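Local coordinates for GDSL-like protein (Roseburia intestinalis L1-82, PDB 6HFZ) that removes acetyl groups from acetylated mannans, acting as a two-domain esterase of the GDSL (SGNH hydrolase) family in a gut bacterium, at residues Phe102-Ser108 with Ala136-Asn142; Glu115-Glu119 with Thr334-His338; Gly123-Lys127 with Asn233-Ser238. All coordinates share one frame; numbering follows the deposited sequence. Where two conformers were deposited one is given.

Interaction 1 (Phe102-Ser108 with Ala136-Asn142)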
ATOM      1  N   PHE A 102      -2.570 -14.534  -7.990  1.00 22.69           N
ATOM      2  CA  PHE A 102      -3.642 -14.053  -7.158  1.00 24.22           C
ATOM      3  C   PHE A 102      -3.063 -12.912  -6.311  1.00 21.16           C
ATOM      4  O   PHE A 102      -1.969 -13.069  -5.775  1.00 20.27           O
ATOM      5  CB  PHE A 102      -4.132 -15.198  -6.263  1.00 23.45           C
ATOM      6  CG  PHE A 102      -5.106 -14.807  -5.169  1.00 25.22           C
ATOM      7  CD1 PHE A 102      -6.467 -14.805  -5.404  1.00 25.99           C
ATOM      8  CD2 PHE A 102      -4.644 -14.532  -3.884  1.00 25.42           C
ATOM      9  CE1 PHE A 102      -7.363 -14.452  -4.394  1.00 25.27           C
ATOM     10  CE2 PHE A 102      -5.535 -14.210  -2.868  1.00 27.54           C
ATOM     11  CZ  PHE A 102      -6.891 -14.178  -3.131  1.00 24.53           C
ATOM     12  N   VAL A 103      -3.756 -11.769  -6.281  1.00 22.00           N
ATOM     13  CA  VAL A 103      -3.331 -10.577  -5.566  1.00 22.10           C
ATOM     14  C   VAL A 103      -4.516 -10.064  -4.735  1.00 20.22           C
ATOM     15  O   VAL A 103      -5.550  -9.760  -5.314  1.00 22.03           O
ATOM     16  CB  VAL A 103      -2.900  -9.451  -6.534  1.00 21.64           C
ATOM     17  CG1 VAL A 103      -2.524  -8.188  -5.752  1.00 24.35           C
ATOM     18  CG2 VAL A 103      -1.757  -9.910  -7.437  1.00 22.31           C
ATOM     19  N   ILE A 104      -4.322  -9.987  -3.424  1.00 18.20           N
ATOM     20  CA  ILE A 104      -5.186  -9.182  -2.526  1.00 19.02           C
ATOM     21  C   ILE A 104      -4.605  -7.778  -2.403  1.00 20.01           C
ATOM     22  O   ILE A 104      -3.363  -7.614  -2.156  1.00 18.65           O
ATOM     23  CB  ILE A 104      -5.343  -9.851  -1.154  1.00 19.32           C
ATOM     24  CG1 ILE A 104      -6.448 -10.907  -1.248  1.00 19.78           C
ATOM     25  CG2 ILE A 104      -5.630  -8.797  -0.047  1.00 19.55           C
ATOM     26  CD1 ILE A 104      -6.569 -11.823  -0.056  1.00 20.10           C
ATOM     27  N   ILE A 105      -5.479  -6.789  -2.584  1.00 19.05           N
ATOM     28  CA  ILE A 105      -5.121  -5.425  -2.406  1.00 19.63           C
ATOM     29  C   ILE A 105      -5.850  -4.880  -1.169  1.00 20.67           C
ATOM     30  O   ILE A 105      -7.058  -4.944  -1.090  1.00 20.57           O
ATOM     31  CB  ILE A 105      -5.439  -4.600  -3.660  1.00 21.75           C
ATOM     32  CG1 ILE A 105      -4.624  -5.037  -4.873  1.00 21.33           C
ATOM     33  CG2 ILE A 105      -5.237  -3.128  -3.363  1.00 20.28           C
ATOM     34  CD1 ILE A 105      -5.016  -4.357  -6.123  1.00 24.06           C
ATOM     35  N   GLU A 106      -5.103  -4.323  -0.213  1.00 19.21           N
ATOM     36  CA  GLU A 106      -5.630  -4.043   1.119  1.00 19.95           C
ATOM     37  C   GLU A 106      -5.079  -2.706   1.625  1.00 19.54           C
ATOM     38  O   GLU A 106      -4.032  -2.677   2.313  1.00 18.58           O
ATOM     39  CB  GLU A 106      -5.222  -5.214   2.015  1.00 22.65           C
ATOM     40  CG  GLU A 106      -5.797  -5.227   3.418  1.00 23.24           C
ATOM     41  CD  GLU A 106      -5.174  -4.284   4.424  1.00 24.07           C
ATOM     42  OE1 GLU A 106      -5.912  -3.340   4.853  1.00 23.70           O
ATOM     43  OE2 GLU A 106      -3.948  -4.438   4.745  1.00 23.16           O
ATOM     44  N   PHE A 107      -5.786  -1.614   1.290  1.00 18.05           N
ATOM     45  CA  PHE A 107      -5.337  -0.256   1.617  1.00 18.71           C
ATOM     46  C   PHE A 107      -6.473   0.596   2.215  1.00 18.84           C
ATOM     47  O   PHE A 107      -6.330   1.803   2.358  1.00 17.89           O
ATOM     48  CB  PHE A 107      -4.750   0.445   0.384  1.00 18.74           C
ATOM     49  CG  PHE A 107      -3.360   0.009   0.011  1.00 18.44           C
ATOM     50  CD1 PHE A 107      -2.289   0.220   0.889  1.00 18.85           C
ATOM     51  CD2 PHE A 107      -3.117  -0.664  -1.173  1.00 19.51           C
ATOM     52  CE1 PHE A 107      -0.993  -0.144   0.533  1.00 20.29           C
ATOM     53  CE2 PHE A 107      -1.832  -1.117  -1.471  1.00 20.67           C
ATOM     54  CZ  PHE A 107      -0.771  -0.815  -0.648  1.00 19.14           C
ATOM     55  N   SER A 108      -7.639  -0.013   2.493  1.00 17.32           N
ATOM     56  CA  SER A 108      -8.830   0.768   2.887  1.00 18.52           C
ATOM     57  C   SER A 108      -8.779   1.358   4.308  1.00 18.86           C
ATOM     58  O   SER A 108      -9.678   2.173   4.628  1.00 18.48           O
ATOM     59  CB  SER A 108     -10.113  -0.042   2.653  1.00 19.24           C
ATOM     60  OG  SER A 108     -10.129  -0.527   1.312  1.00 20.05           O
ATOM     61  N   ALA A 136      -5.702 -12.773 -10.923  1.00 24.93           N
ATOM     62  CA  ALA A 136      -6.942 -12.585 -10.206  1.00 25.12           C
ATOM     63  C   ALA A 136      -6.678 -11.576  -9.087  1.00 22.93           C
ATOM     64  O   ALA A 136      -5.653 -11.667  -8.398  1.00 26.92           O
ATOM     65  CB  ALA A 136      -7.439 -13.885  -9.634  1.00 27.20           C
ATOM     66  N   VAL A 137      -7.580 -10.608  -8.971  1.00 23.84           N
ATOM     67  CA  VAL A 137      -7.458  -9.546  -7.969  1.00 22.60           C
ATOM     68  C   VAL A 137      -8.701  -9.584  -7.080  1.00 23.68           C
ATOM     69  O   VAL A 137      -9.821  -9.675  -7.586  1.00 24.59           O
ATOM     70  CB  VAL A 137      -7.311  -8.177  -8.641  1.00 23.33           C
ATOM     71  CG1 VAL A 137      -7.285  -7.028  -7.628  1.00 23.84           C
ATOM     72  CG2 VAL A 137      -6.085  -8.105  -9.539  1.00 24.66           C
ATOM     73  N   LEU A 138      -8.480  -9.557  -5.758  1.00 19.26           N
ATOM     74  CA  LEU A 138      -9.537  -9.462  -4.761  1.00 18.30           C
ATOM     75  C   LEU A 138      -9.236  -8.253  -3.862  1.00 18.83           C
ATOM     76  O   LEU A 138      -8.110  -8.166  -3.289  1.00 19.29           O
ATOM     77  CB  LEU A 138      -9.563 -10.757  -3.949  1.00 20.25           C
ATOM     78  CG  LEU A 138     -10.441 -10.761  -2.701  1.00 22.01           C
ATOM     79  CD1 LEU A 138     -11.885 -10.651  -3.122  1.00 25.55           C
ATOM     80  CD2 LEU A 138     -10.181 -12.024  -1.890  1.00 25.48           C
ATOM     81  N   LEU A 139     -10.200  -7.349  -3.722  1.00 19.44           N
ATOM     82  CA  LEU A 139     -10.005  -6.189  -2.856  1.00 20.93           C
ATOM     83  C   LEU A 139     -10.456  -6.569  -1.446  1.00 19.19           C
ATOM     84  O   LEU A 139     -11.490  -7.262  -1.257  1.00 19.71           O
ATOM     85  CB  LEU A 139     -10.775  -4.979  -3.391  1.00 19.09           C
ATOM     86  CG  LEU A 139     -10.523  -4.595  -4.844  1.00 23.36           C
ATOM     87  CD1 LEU A 139     -11.180  -3.287  -5.165  1.00 25.24           C
ATOM     88  CD2 LEU A 139      -9.047  -4.482  -5.179  1.00 22.50           C
ATOM     89  N   VAL A 140      -9.664  -6.178  -0.441  1.00 16.61           N
ATOM     90  CA  VAL A 140     -10.064  -6.421   0.925  1.00 18.79           C
ATOM     91  C   VAL A 140     -10.145  -5.082   1.670  1.00 19.00           C
ATOM     92  O   VAL A 140      -9.220  -4.274   1.649  1.00 19.34           O
ATOM     93  CB  VAL A 140      -9.086  -7.397   1.617  1.00 21.25           C
ATOM     94  CG1 VAL A 140      -9.314  -7.469   3.119  1.00 23.17           C
ATOM     95  CG2 VAL A 140      -9.152  -8.799   1.014  1.00 22.06           C
ATOM     96  N   HIS A 141     -11.272  -4.833   2.335  1.00 18.42           N
ATOM     97  CA  HIS A 141     -11.519  -3.576   3.056  1.00 17.79           C
ATOM     98  C   HIS A 141     -11.561  -3.825   4.570  1.00 19.84           C
ATOM     99  O   HIS A 141     -12.568  -4.331   5.071  1.00 19.66           O
ATOM    100  CB  HIS A 141     -12.868  -2.945   2.616  1.00 18.97           C
ATOM    101  CG  HIS A 141     -13.098  -2.807   1.140  1.00 16.61           C
ATOM    102  ND1 HIS A 141     -12.289  -2.017   0.331  1.00 18.80           N
ATOM    103  CD2 HIS A 141     -14.007  -3.367   0.312  1.00 18.63           C
ATOM    104  CE1 HIS A 141     -12.706  -2.110  -0.933  1.00 20.20           C
ATOM    105  NE2 HIS A 141     -13.749  -2.905  -0.968  1.00 20.00           N
ATOM    106  N   ASN A 142     -10.484  -3.457   5.292  1.00 17.13           N
ATOM    107  CA  ASN A 142     -10.456  -3.465   6.759  1.00 17.93           C
ATOM    108  C   ASN A 142     -11.242  -2.244   7.246  1.00 16.80           C
ATOM    109  O   ASN A 142     -11.817  -1.500   6.408  1.00 20.05           O
ATOM    110  CB  ASN A 142      -9.017  -3.545   7.253  1.00 17.86           C
ATOM    111  CG  ASN A 142      -8.511  -4.976   7.217  1.00 20.14           C
ATOM    112  OD1 ASN A 142      -9.104  -5.847   7.851  1.00 21.56           O
ATOM    113  ND2 ASN A 142      -7.472  -5.249   6.442  1.00 21.61           N
TER
HETATM  114  O   HOH W   1      -8.200  -2.606   3.630  1.00 15.94           O
HETATM  115  O   HOH W   2      -8.335  -2.147  -0.227  1.00 20.26           O

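Interaction 2 (Glu115-Glu119 with Thr334-His338)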
ATOM      1  N   GLU A 115     -10.863  11.831  -2.945  1.00 21.98           N
ATOM      2  CA  GLU A 115     -10.740  11.666  -4.392  1.00 23.98           C
ATOM      3  C   GLU A 115      -9.290  11.412  -4.810  1.00 22.62           C
ATOM      4  O   GLU A 115      -9.074  10.676  -5.756  1.00 21.98           O
ATOM      5  CB  GLU A 115     -11.325  12.879  -5.109  1.00 29.17           C
ATOM      6  CG  GLU A 115     -12.819  12.961  -4.900  1.00 33.91           C
ATOM      7  CD  GLU A 115     -13.663  12.635  -6.115  1.00 49.45           C
ATOM      8  OE1 GLU A 115     -13.155  11.944  -7.054  1.00 53.90           O
ATOM      9  OE2 GLU A 115     -14.828  13.100  -6.132  1.00 63.17           O
ATOM     10  N   HIS A 116      -8.341  11.991  -4.068  1.00 23.77           N
ATOM     11  CA  HIS A 116      -6.903  11.762  -4.268  1.00 22.33           C
ATOM     12  C   HIS A 116      -6.586  10.260  -4.196  1.00 19.39           C
ATOM     13  O   HIS A 116      -5.947   9.731  -5.099  1.00 19.96           O
ATOM     14  CB  HIS A 116      -6.102  12.559  -3.233  1.00 22.86           C
ATOM     15  CG  HIS A 116      -4.655  12.225  -3.228  1.00 23.14           C
ATOM     16  ND1 HIS A 116      -3.784  12.653  -4.222  1.00 24.20           N
ATOM     17  CD2 HIS A 116      -3.924  11.455  -2.389  1.00 24.37           C
ATOM     18  CE1 HIS A 116      -2.584  12.153  -3.982  1.00 23.68           C
ATOM     19  NE2 HIS A 116      -2.641  11.431  -2.859  1.00 25.27           N
ATOM     20  N   PHE A 117      -7.006   9.595  -3.109  1.00 19.10           N
ATOM     21  CA  PHE A 117      -6.783   8.168  -2.929  1.00 18.71           C
ATOM     22  C   PHE A 117      -7.627   7.305  -3.872  1.00 19.23           C
ATOM     23  O   PHE A 117      -7.198   6.210  -4.258  1.00 18.44           O
ATOM     24  CB  PHE A 117      -6.876   7.815  -1.433  1.00 19.72           C
ATOM     25  CG  PHE A 117      -5.669   8.299  -0.668  1.00 19.14           C
ATOM     26  CD1 PHE A 117      -4.410   7.745  -0.884  1.00 21.62           C
ATOM     27  CD2 PHE A 117      -5.782   9.328   0.266  1.00 21.59           C
ATOM     28  CE1 PHE A 117      -3.297   8.238  -0.221  1.00 18.84           C
ATOM     29  CE2 PHE A 117      -4.671   9.790   0.961  1.00 21.87           C
ATOM     30  CZ  PHE A 117      -3.432   9.242   0.716  1.00 22.25           C
HETATM   31  N   MSE A 118      -8.814   7.773  -4.273  0.50 18.80           N
HETATM   32  CA  MSE A 118      -9.541   7.084  -5.333  0.50 19.59           C
HETATM   33  C   MSE A 118      -8.657   7.016  -6.580  0.50 20.26           C
HETATM   34  O   MSE A 118      -8.584   5.976  -7.245  0.50 20.77           O
HETATM   35  CB  MSE A 118     -10.914   7.632  -5.722  0.50 18.97           C
HETATM   36  CG  MSE A 118     -11.620   6.587  -6.537  0.50 21.01           C
HETATM   37 SE   MSE A 118     -13.532   7.033  -6.755  0.50 25.79          SE
HETATM   38  CE  MSE A 118     -13.328   8.992  -6.856  0.50 25.99           C
ATOM     39  N   GLU A 119      -7.978   8.124  -6.879  1.00 20.47           N
ATOM     40  CA  GLU A 119      -7.141   8.216  -8.075  1.00 21.33           C
ATOM     41  C   GLU A 119      -5.888   7.333  -7.956  1.00 19.84           C
ATOM     42  O   GLU A 119      -5.565   6.599  -8.889  1.00 20.65           O
ATOM     43  CB  GLU A 119      -6.788   9.682  -8.343  1.00 22.35           C
ATOM     44  CG  GLU A 119      -6.137   9.884  -9.700  1.00 24.47           C
ATOM     45  CD  GLU A 119      -5.819  11.323 -10.098  1.00 26.76           C
ATOM     46  OE1 GLU A 119      -6.137  12.262  -9.329  1.00 30.88           O
ATOM     47  OE2 GLU A 119      -5.221  11.514 -11.154  1.00 29.38           O
ATOM     48  N   THR A 334       2.282  14.690  -0.949  1.00 21.54           N
ATOM     49  CA  THR A 334       2.076  15.084  -2.340  1.00 22.07           C
ATOM     50  C   THR A 334       2.409  16.571  -2.465  1.00 24.16           C
ATOM     51  O   THR A 334       1.841  17.361  -1.704  1.00 26.46           O
ATOM     52  CB  THR A 334       0.652  14.793  -2.847  1.00 25.62           C
ATOM     53  OG1 THR A 334       0.384  13.393  -2.738  1.00 24.48           O
ATOM     54  CG2 THR A 334       0.476  15.202  -4.298  1.00 25.97           C
ATOM     55  N   ILE A 335       3.349  16.923  -3.350  1.00 22.85           N
ATOM     56  CA  ILE A 335       3.892  18.313  -3.430  1.00 23.69           C
ATOM     57  C   ILE A 335       3.256  19.071  -4.595  1.00 25.61           C
ATOM     58  O   ILE A 335       2.945  20.263  -4.442  1.00 30.64           O
ATOM     59  CB  ILE A 335       5.436  18.310  -3.516  1.00 23.69           C
ATOM     60  CG1 ILE A 335       6.083  17.544  -2.363  1.00 27.69           C
ATOM     61  CG2 ILE A 335       5.974  19.721  -3.579  1.00 25.75           C
ATOM     62  CD1 ILE A 335       5.574  17.935  -1.009  1.00 25.67           C
ATOM     63  N   LEU A 336       3.162  18.415  -5.756  1.00 24.15           N
ATOM     64  CA  LEU A 336       2.547  18.920  -6.978  1.00 26.31           C
ATOM     65  C   LEU A 336       1.510  17.891  -7.416  1.00 26.41           C
ATOM     66  O   LEU A 336       1.858  16.715  -7.529  1.00 23.86           O
ATOM     67  CB  LEU A 336       3.584  19.062  -8.097  1.00 27.63           C
ATOM     68  CG  LEU A 336       3.049  19.629  -9.418  1.00 28.73           C
ATOM     69  CD1 LEU A 336       2.541  21.063  -9.215  1.00 31.09           C
ATOM     70  CD2 LEU A 336       4.091  19.576 -10.516  1.00 28.00           C
ATOM     71  N   GLU A 337       0.288  18.345  -7.717  1.00 23.24           N
ATOM     72  CA  GLU A 337      -0.717  17.455  -8.274  1.00 24.96           C
ATOM     73  C   GLU A 337      -1.429  18.122  -9.469  1.00 26.59           C
ATOM     74  O   GLU A 337      -1.863  19.277  -9.388  1.00 25.41           O
ATOM     75  CB  GLU A 337      -1.724  17.054  -7.200  1.00 28.39           C
ATOM     76  CG  GLU A 337      -2.703  16.005  -7.698  1.00 32.79           C
ATOM     77  CD  GLU A 337      -3.575  15.369  -6.630  1.00 36.27           C
ATOM     78  OE1 GLU A 337      -4.352  16.096  -5.978  1.00 33.73           O
ATOM     79  OE2 GLU A 337      -3.495  14.135  -6.486  1.00 33.03           O
ATOM     80  N   HIS A 338      -1.537  17.354 -10.555  1.00 24.41           N
ATOM     81  CA  HIS A 338      -2.204  17.708 -11.789  1.00 27.08           C
ATOM     82  C   HIS A 338      -1.580  18.987 -12.373  1.00 28.99           C
ATOM     83  O   HIS A 338      -2.300  19.842 -12.874  1.00 30.25           O
ATOM     84  CB  HIS A 338      -3.709  17.826 -11.587  1.00 26.18           C
ATOM     85  CG  HIS A 338      -4.376  16.583 -11.110  1.00 27.65           C
ATOM     86  ND1 HIS A 338      -5.601  16.619 -10.487  1.00 31.91           N
ATOM     87  CD2 HIS A 338      -4.000  15.287 -11.179  1.00 29.04           C
ATOM     88  CE1 HIS A 338      -5.955  15.386 -10.158  1.00 33.97           C
ATOM     89  NE2 HIS A 338      -4.975  14.547 -10.572  1.00 31.82           N
TER

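Interaction 3 (Gly123-Lys127 with Asn233-Ser238)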
ATOM      1  N   GLY A 123      -4.998   3.868 -10.196  1.00 19.91           N
ATOM      2  CA  GLY A 123      -3.712   3.616 -10.824  1.00 21.51           C
ATOM      3  C   GLY A 123      -3.134   2.280 -10.425  1.00 19.46           C
ATOM      4  O   GLY A 123      -2.654   1.543 -11.270  1.00 20.65           O
ATOM      5  N   LEU A 124      -3.191   1.960  -9.114  1.00 18.74           N
ATOM      6  CA  LEU A 124      -2.668   0.687  -8.628  1.00 19.07           C
ATOM      7  C   LEU A 124      -3.448  -0.482  -9.227  1.00 19.45           C
ATOM      8  O   LEU A 124      -2.831  -1.490  -9.749  1.00 21.38           O
ATOM      9  CB  LEU A 124      -2.744   0.662  -7.097  1.00 21.17           C
ATOM     10  CG  LEU A 124      -2.399  -0.701  -6.494  1.00 18.79           C
ATOM     11  CD1 LEU A 124      -0.952  -1.119  -6.798  1.00 20.49           C
ATOM     12  CD2 LEU A 124      -2.665  -0.706  -4.984  1.00 19.74           C
ATOM     13  N   VAL A 125      -4.784  -0.415  -9.160  1.00 19.57           N
ATOM     14  CA  VAL A 125      -5.630  -1.490  -9.672  1.00 19.51           C
ATOM     15  C   VAL A 125      -5.357  -1.713 -11.180  1.00 21.28           C
ATOM     16  O   VAL A 125      -5.224  -2.867 -11.645  1.00 21.01           O
ATOM     17  CB  VAL A 125      -7.125  -1.247  -9.363  1.00 20.36           C
ATOM     18  CG1 VAL A 125      -8.037  -2.188 -10.140  1.00 23.27           C
ATOM     19  CG2 VAL A 125      -7.421  -1.311  -7.875  1.00 21.52           C
ATOM     20  N   ARG A 126      -5.419  -0.639 -11.974  1.00 22.98           N
ATOM     21  CA  ARG A 126      -5.130  -0.747 -13.427  1.00 22.92           C
ATOM     22  C   ARG A 126      -3.776  -1.429 -13.660  1.00 23.92           C
ATOM     23  O   ARG A 126      -3.671  -2.341 -14.491  1.00 23.22           O
ATOM     24  CB  ARG A 126      -5.211   0.607 -14.120  1.00 22.56           C
ATOM     25  CG  ARG A 126      -6.626   1.158 -14.192  1.00 24.11           C
ATOM     26  CD  ARG A 126      -6.671   2.515 -14.827  1.00 23.14           C
ATOM     27  NE  ARG A 126      -6.306   2.414 -16.235  1.00 24.53           N
ATOM     28  CZ  ARG A 126      -7.175   2.259 -17.232  1.00 25.50           C
ATOM     29  NH1 ARG A 126      -8.459   2.061 -16.980  1.00 24.19           N
ATOM     30  NH2 ARG A 126      -6.739   2.351 -18.489  1.00 25.67           N
ATOM     31  N   LYS A 127      -2.723  -0.996 -12.953  1.00 20.89           N
ATOM     32  CA  LYS A 127      -1.388  -1.535 -13.188  1.00 23.96           C
ATOM     33  C   LYS A 127      -1.360  -3.035 -12.886  1.00 23.65           C
ATOM     34  O   LYS A 127      -0.726  -3.815 -13.563  1.00 25.74           O
ATOM     35  CB  LYS A 127      -0.352  -0.769 -12.362  1.00 25.30           C
ATOM     36  CG  LYS A 127       1.067  -1.349 -12.326  1.00 27.42           C
ATOM     37  CD  LYS A 127       2.103  -0.464 -11.697  1.00 31.96           C
ATOM     38  CE  LYS A 127       2.462   0.720 -12.556  1.00 40.45           C
ATOM     39  NZ  LYS A 127       3.110   1.818 -11.791  1.00 48.54           N
ATOM     40  N   ASN A 233      -6.676   9.445 -13.413  1.00 24.48           N
ATOM     41  CA  ASN A 233      -5.772   8.325 -13.475  1.00 21.88           C
ATOM     42  C   ASN A 233      -4.328   8.788 -13.735  1.00 24.45           C
ATOM     43  O   ASN A 233      -3.608   8.161 -14.491  1.00 24.12           O
ATOM     44  CB  ASN A 233      -6.213   7.303 -14.512  1.00 22.61           C
ATOM     45  CG  ASN A 233      -5.377   6.055 -14.489  1.00 23.82           C
ATOM     46  OD1 ASN A 233      -5.069   5.530 -13.409  1.00 21.88           O
ATOM     47  ND2 ASN A 233      -4.975   5.603 -15.674  1.00 21.58           N
ATOM     48  N   THR A 234      -3.892   9.848 -13.047  1.00 23.47           N
ATOM     49  CA  THR A 234      -2.560  10.403 -13.282  1.00 23.66           C
ATOM     50  C   THR A 234      -1.464   9.738 -12.432  1.00 23.22           C
ATOM     51  O   THR A 234      -0.343  10.268 -12.374  1.00 22.32           O
ATOM     52  CB  THR A 234      -2.589  11.930 -13.141  1.00 24.11           C
ATOM     53  OG1 THR A 234      -2.826  12.344 -11.807  1.00 22.67           O
ATOM     54  CG2 THR A 234      -3.627  12.576 -14.033  1.00 27.10           C
ATOM     55  N   TYR A 235      -1.761   8.625 -11.740  1.00 21.72           N
ATOM     56  CA  TYR A 235      -0.752   7.933 -10.899  1.00 19.86           C
ATOM     57  C   TYR A 235      -0.404   6.547 -11.458  1.00 20.14           C
ATOM     58  O   TYR A 235       0.501   5.910 -10.931  1.00 22.48           O
ATOM     59  CB  TYR A 235      -1.172   7.851  -9.425  1.00 21.13           C
ATOM     60  CG  TYR A 235      -1.134   9.178  -8.713  1.00 21.15           C
ATOM     61  CD1 TYR A 235      -2.235   9.999  -8.708  1.00 22.53           C
ATOM     62  CD2 TYR A 235       0.014   9.644  -8.074  1.00 22.35           C
ATOM     63  CE1 TYR A 235      -2.218  11.226  -8.069  1.00 21.59           C
ATOM     64  CE2 TYR A 235       0.041  10.849  -7.401  1.00 21.28           C
ATOM     65  CZ  TYR A 235      -1.085  11.643  -7.403  1.00 21.79           C
ATOM     66  OH  TYR A 235      -1.087  12.869  -6.802  1.00 25.01           O
ATOM     67  N   GLU A 236      -1.043   6.106 -12.549  1.00 22.39           N
ATOM     68  CA  GLU A 236      -0.786   4.776 -13.073  1.00 22.76           C
ATOM     69  C   GLU A 236       0.686   4.576 -13.446  1.00 24.77           C
ATOM     70  O   GLU A 236       1.245   3.488 -13.227  1.00 24.07           O
ATOM     71  CB  GLU A 236      -1.686   4.408 -14.247  1.00 22.94           C
ATOM     72  CG  GLU A 236      -1.696   2.902 -14.537  1.00 24.61           C
ATOM     73  CD  GLU A 236      -2.562   2.404 -15.700  1.00 25.44           C
ATOM     74  OE1 GLU A 236      -2.342   1.243 -16.144  1.00 23.67           O
ATOM     75  OE2 GLU A 236      -3.443   3.168 -16.145  1.00 27.15           O
ATOM     76  N   LYS A 237       1.310   5.589 -14.038  1.00 24.54           N
ATOM     77  CA  LYS A 237       2.746   5.596 -14.181  1.00 25.37           C
ATOM     78  C   LYS A 237       3.311   6.400 -13.004  1.00 26.22           C
ATOM     79  O   LYS A 237       3.093   7.594 -12.913  1.00 27.98           O
ATOM     80  CB  LYS A 237       3.152   6.186 -15.542  1.00 29.30           C
ATOM     81  CG  LYS A 237       4.657   6.174 -15.725  1.00 34.08           C
ATOM     82  CD  LYS A 237       5.199   6.477 -17.115  1.00 37.49           C
ATOM     83  CE  LYS A 237       6.714   6.324 -17.119  1.00 40.56           C
ATOM     84  NZ  LYS A 237       7.356   7.276 -18.060  1.00 48.24           N
ATOM     85  N   SER A 238       3.976   5.719 -12.079  1.00 23.07           N
ATOM     86  CA  SER A 238       4.531   6.320 -10.876  1.00 22.93           C
ATOM     87  C   SER A 238       5.957   5.809 -10.710  1.00 22.06           C
ATOM     88  O   SER A 238       6.152   4.619 -10.525  1.00 22.36           O
ATOM     89  CB  SER A 238       3.707   6.013  -9.628  1.00 22.23           C
ATOM     90  OG  SER A 238       2.479   6.734  -9.576  1.00 22.02           O
TER
HETATM   91  O   HOH W   3      -3.987   3.203 -18.670  1.00 31.60           O
HETATM   92  O   HOH W   4       4.928   3.102 -13.285  1.00 34.51           O

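Interaction 1 (Phe102-Ser108 with Ala136-Asn142)
Glu106 reaches Asn142 by a kink: CG sets off anti to the backbone N, and the chain then bends at chi2 (-77°), which carries OE1 across to Asn142, just past the end of the neighbouring strand. Asn142 ND2 donates to Glu106 OE1 at 2.9 Å. The oxygen lies in the amide plane, but the amide arrives from above the carboxylate, the two planes being 72° apart. Glu106 OE1 also accepts from a water that is bonded to Ser108 N, Val140 O and Asn142 N as well, so it joins the two segments where their direct backbone bonds have ended. The other carboxylate oxygen, OE2, is bonded to Thr43.

Ser108 OG, set beside its own backbone N, meets His141 ND1 at 2.8 Å, at the edge of the imidazole, and is bonded to His155 too. A second water joins this hydroxyl to Phe107 N and Val140 O.

Further back, strands 102-106 and 136-141 run parallel, their axes 4.7 Å apart at closest approach and 24° from exact alignment. Val103 N to Ala136 O (2.8 Å) and Val140 N to Ile105 O (3.0 Å) are the outermost of four backbone hydrogen bonds. On one face Ile104 CG2 abuts Val140 CG2 at 3.7 Å, while Leu138 CD2 lies alongside the Ile104 chain; Leu138 and Val140 continue onto helix 196-215. On the other face Ile105 CD1 touches Val137 CG1 (3.8 Å), and Leu139 CD2 rests by Ile105 CB, both side chains packing on Tyr121 of helix 115-129.

Two neighbouring parallel strands joined through that helix make a beta-alpha-beta crossover, the building unit of the three-layer SGNH hydrolase fold, and the Glu106 end sits close to what is probably the family's Ser-His-Asp triad, though its side chain makes no contact with it.

Interaction 2 (Glu115-Glu119 with Thr334-His338)
His116 with Glu337 and His338 with Glu119 form two histidine-carboxylate pairs, whose donors come from opposite segments. His116 ND1 donates to Glu337 OE2 at 2.7 Å; the oxygen lies in the imidazole plane and is met on its syn side, though somewhat out of the carboxylate plane, the two planes being 50° apart. NE2 of His338 is shared by both oxygens of Glu119, 2.8 Å to OE1 and 3.1 Å to OE2, each through a syn lone pair. The carboxylate of Glu119 reaches the NE2 edge because its CG is anti to the backbone N (chi1 -170°) and the chain stays extended.

As to charge, Glu119 OE1 and Glu337 OE2 approach to 4.3 Å, a like-charge proximity that the histidine donors probably temper. Tyr235 OH also bonds Glu337 OE2, and Thr234 OG1 bonds Glu119 OE2.

Van der Waals contacts are few: His116 CE1 lies 3.4 Å from Thr334 OG1. Gln85 ties both, bonding His116 NE2 through OE1 and Thr334 OG1 through NE2.

The contact fastens the start of helix 115-129 to the end of strand 329-336, Thr334 preceding and Glu337 and His338 following a classic beta bulge of Ile335 and Leu336 opposite Ile289 of strand 288-295.

Interaction 3 (Gly123-Lys127 with Asn233-Ser238)
Gly123 and Glu236 bring their backbones together, with CA atoms 3.9 Å apart, close enough that a CB on Gly123 would press on Glu236 N and the Tyr235 carbonyl carbon.

Asn233 OD1 sits 3.5 Å from Gly123 CA, while the extended Glu236 chain runs past Gly123 O to Arg126. Glu236 OE2 is gripped three ways. Arg126 NE forms a salt bridge to it at 3.0 Å, with the oxygen in the guanidinium plane but the donor 45° above the carboxylate; Asn233 ND2 donates at 2.9 Å to the anti lone pair of Glu236 OE2; and a water donates to it while accepting from Arg126 NH2. NH1 of Arg126 is bonded to Tyr162 OH and Pro227 O. Cutting Glu236 back to an alanine is likely to leave Arg126 NE and Asn233 ND2 without their shared acceptor and the guanidinium charge less well balanced.

Lys127, bent at chi3 (-72°), turns NZ onto Glu236 O at 2.9 Å; a water links the same ammonium to Ser238 N.

Lys127 NZ is also bonded to Val88 O of helix 84-96, so helix 115-129 meets that helix and the head of strand 237-241, whose Lys237 pairs through the backbone with Ser370 ending strand 361-370.

How the interactions relate
Helix 115-129 is common to all three sites: it bridges the two strands of interaction 1 in sequence, and it supplies one segment each to interactions 2 and 3. Interaction 1 is core, made of sheet hydrogen bonds and aliphatic packing, with polar side chains gathered at one end. Interaction 3 is also buried but relies on charge, and interaction 2 is a surface contact of histidines and carboxylates; both join the helix to the beta-rich part of the chain. Leu124 CD2 packs 3.6 Å from Phe107 CE2, linking interactions 1 and 3. Interactions 2 and 3 adjoin directly, Thr234 and Tyr235 reaching the carboxylates of interaction 2.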